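Local coordinates for tyrosine-protein phosphatase YwqE (Bacillus subtilis, PDB 3QY7) that removes phosphate from phosphotyrosine in the proteins YwqD, YwqF and Ssb, using manganese as cofactor, at residues L99-Y104 against L231-I237. Sequence-based numbering, arbitrary orientation.
Sequences LNDTKY and LLRNQTI
Y104 carries CG anti to its carbonyl carbon (chi1 -63°), which extends the ring past L231 to the loop 235-237. N234 has CG anti to its own N (chi1 -159°), which carries the amide over to K103; chi2 then presents OD1 to K103 N. The Y104 ring is sandwiched: L231 CB lies over one face and K103 CG over the other, both offset toward the rim. L231 CD1 packs 3.6 Å from Y104 CB. The Y104 hydroxyl is gripped twice. Y104 OH donates to Q235 O at 2.6 Å, in the carbonyl plane on a lone pair, and accepts from I237 N at 3.0 Å. These two bonds fix the far end of the ring. N234 closes a Schellman motif after helix 219-232. N234 OD1 accepts from K103 N at 2.8 Å, with the donor 38° out of the side-chain carbonyl plane. A water joins K103 NZ to N234 O. T102 OG1 accepts from Y104 N, an ST turn, and donates to L99 O at 2.7 Å. The contact joins the C-terminal end of helix 219-232 to the loop entering strand 104-108 of the PHP-like TIM barrel. I131 and V133 of strand 131-135 touch Y104, while I38 of strand 36-38 touches L99 and L231.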
# COMPACT_ATOMS: atom_id res chain seq x y z
N LEU A 99 8.54 -3.22 3.31
CA LEU A 99 7.72 -4.11 2.49
C LEU A 99 8.60 -5.23 1.96
O LEU A 99 9.53 -4.98 1.22
CB LEU A 99 7.04 -3.32 1.35
CG LEU A 99 6.07 -2.19 1.78
CD1 LEU A 99 5.64 -1.40 0.58
CD2 LEU A 99 4.84 -2.79 2.51
N ASN A 100 8.29 -6.47 2.36
CA ASN A 100 9.10 -7.61 1.98
C ASN A 100 10.59 -7.40 2.24
O ASN A 100 11.43 -7.86 1.47
CB ASN A 100 8.85 -7.99 0.51
CG ASN A 100 9.45 -9.34 0.16
OD1 ASN A 100 9.45 -10.23 0.98
ND2 ASN A 100 9.97 -9.47 -1.07
N ASP A 101 10.91 -6.69 3.31
CA ASP A 101 12.32 -6.42 3.67
C ASP A 101 13.11 -5.67 2.59
O ASP A 101 14.34 -5.73 2.56
CB ASP A 101 13.03 -7.74 4.03
CG ASP A 101 12.45 -8.41 5.24
OD1 ASP A 101 12.21 -9.65 5.17
OD2 ASP A 101 12.20 -7.73 6.27
N THR A 102 12.41 -4.98 1.69
CA THR A 102 13.05 -4.18 0.66
C THR A 102 13.29 -2.75 1.13
O THR A 102 13.03 -2.42 2.28
CB THR A 102 12.19 -4.09 -0.61
OG1 THR A 102 11.02 -3.29 -0.33
CG2 THR A 102 11.79 -5.49 -1.09
N LYS A 103 13.76 -1.90 0.22
CA LYS A 103 13.99 -0.50 0.54
C LYS A 103 12.70 0.31 0.62
O LYS A 103 12.75 1.48 0.98
CB LYS A 103 14.91 0.14 -0.50
CG LYS A 103 14.26 0.43 -1.84
CD LYS A 103 15.24 1.07 -2.79
CE LYS A 103 16.23 0.07 -3.29
NZ LYS A 103 17.37 0.77 -3.96
N TYR A 104 11.58 -0.30 0.25
CA TYR A 104 10.29 0.40 0.23
C TYR A 104 9.58 0.24 1.56
O TYR A 104 9.43 -0.87 2.06
CB TYR A 104 9.42 -0.12 -0.91
CG TYR A 104 10.05 0.15 -2.26
CD1 TYR A 104 9.80 1.34 -2.93
CD2 TYR A 104 10.95 -0.75 -2.82
CE1 TYR A 104 10.40 1.61 -4.15
CE2 TYR A 104 11.56 -0.50 -4.04
CZ TYR A 104 11.28 0.68 -4.70
OH TYR A 104 11.88 0.95 -5.91
N LEU A 231 9.39 -3.48 -7.00
CA LEU A 231 9.45 -3.38 -5.55
C LEU A 231 9.78 -4.74 -4.94
O LEU A 231 10.65 -4.84 -4.10
CB LEU A 231 8.13 -2.83 -4.99
CG LEU A 231 7.99 -2.79 -3.47
CD1 LEU A 231 7.03 -1.68 -3.03
CD2 LEU A 231 7.56 -4.13 -2.88
N LEU A 232 9.09 -5.78 -5.34
CA LEU A 232 9.32 -7.08 -4.77
C LEU A 232 10.76 -7.51 -4.85
O LEU A 232 11.25 -8.10 -3.89
CB LEU A 232 8.40 -8.13 -5.40
CG LEU A 232 8.31 -9.43 -4.59
CD1 LEU A 232 7.54 -9.15 -3.36
CD2 LEU A 232 7.59 -10.45 -5.34
N ARG A 233 11.39 -7.22 -5.99
CA ARG A 233 12.78 -7.56 -6.32
C ARG A 233 13.80 -6.56 -5.75
O ARG A 233 15.00 -6.70 -5.96
CB ARG A 233 12.99 -7.60 -7.84
CG ARG A 233 12.28 -8.73 -8.59
CD ARG A 233 12.44 -8.57 -10.10
NE ARG A 233 11.91 -9.72 -10.83
CZ ARG A 233 12.62 -10.81 -11.14
NH1 ARG A 233 13.90 -10.91 -10.81
NH2 ARG A 233 12.04 -11.81 -11.81
N ASN A 234 13.30 -5.55 -5.04
CA ASN A 234 14.11 -4.47 -4.47
C ASN A 234 14.83 -3.64 -5.54
O ASN A 234 15.91 -3.09 -5.31
CB ASN A 234 15.09 -5.00 -3.42
CG ASN A 234 15.58 -3.91 -2.48
OD1 ASN A 234 14.87 -2.95 -2.18
ND2 ASN A 234 16.82 -4.04 -2.03
N GLN A 235 14.20 -3.55 -6.70
CA GLN A 235 14.66 -2.71 -7.80
C GLN A 235 14.07 -1.31 -7.69
O GLN A 235 13.16 -1.07 -6.91
CB GLN A 235 14.26 -3.32 -9.15
CG GLN A 235 14.95 -4.62 -9.49
CD GLN A 235 16.44 -4.50 -9.43
OE1 GLN A 235 17.07 -4.96 -8.48
NE2 GLN A 235 17.03 -3.85 -10.43
N THR A 236 14.59 -0.40 -8.50
CA THR A 236 14.10 0.97 -8.51
C THR A 236 12.84 1.05 -9.37
O THR A 236 12.84 0.59 -10.50
CB THR A 236 15.19 1.91 -9.04
OG1 THR A 236 16.35 1.80 -8.19
CG2 THR A 236 14.70 3.36 -9.06
N ILE A 237 11.75 1.59 -8.80
CA ILE A 237 10.49 1.75 -9.52
C ILE A 237 10.59 2.79 -10.65
O ILE A 237 11.50 3.64 -10.64
CB ILE A 237 9.32 2.15 -8.59
CG1 ILE A 237 9.68 3.38 -7.74
CG2 ILE A 237 8.96 0.98 -7.66
CD1 ILE A 237 8.45 4.18 -7.27
O HOH W 1 17.44 -0.96 -5.86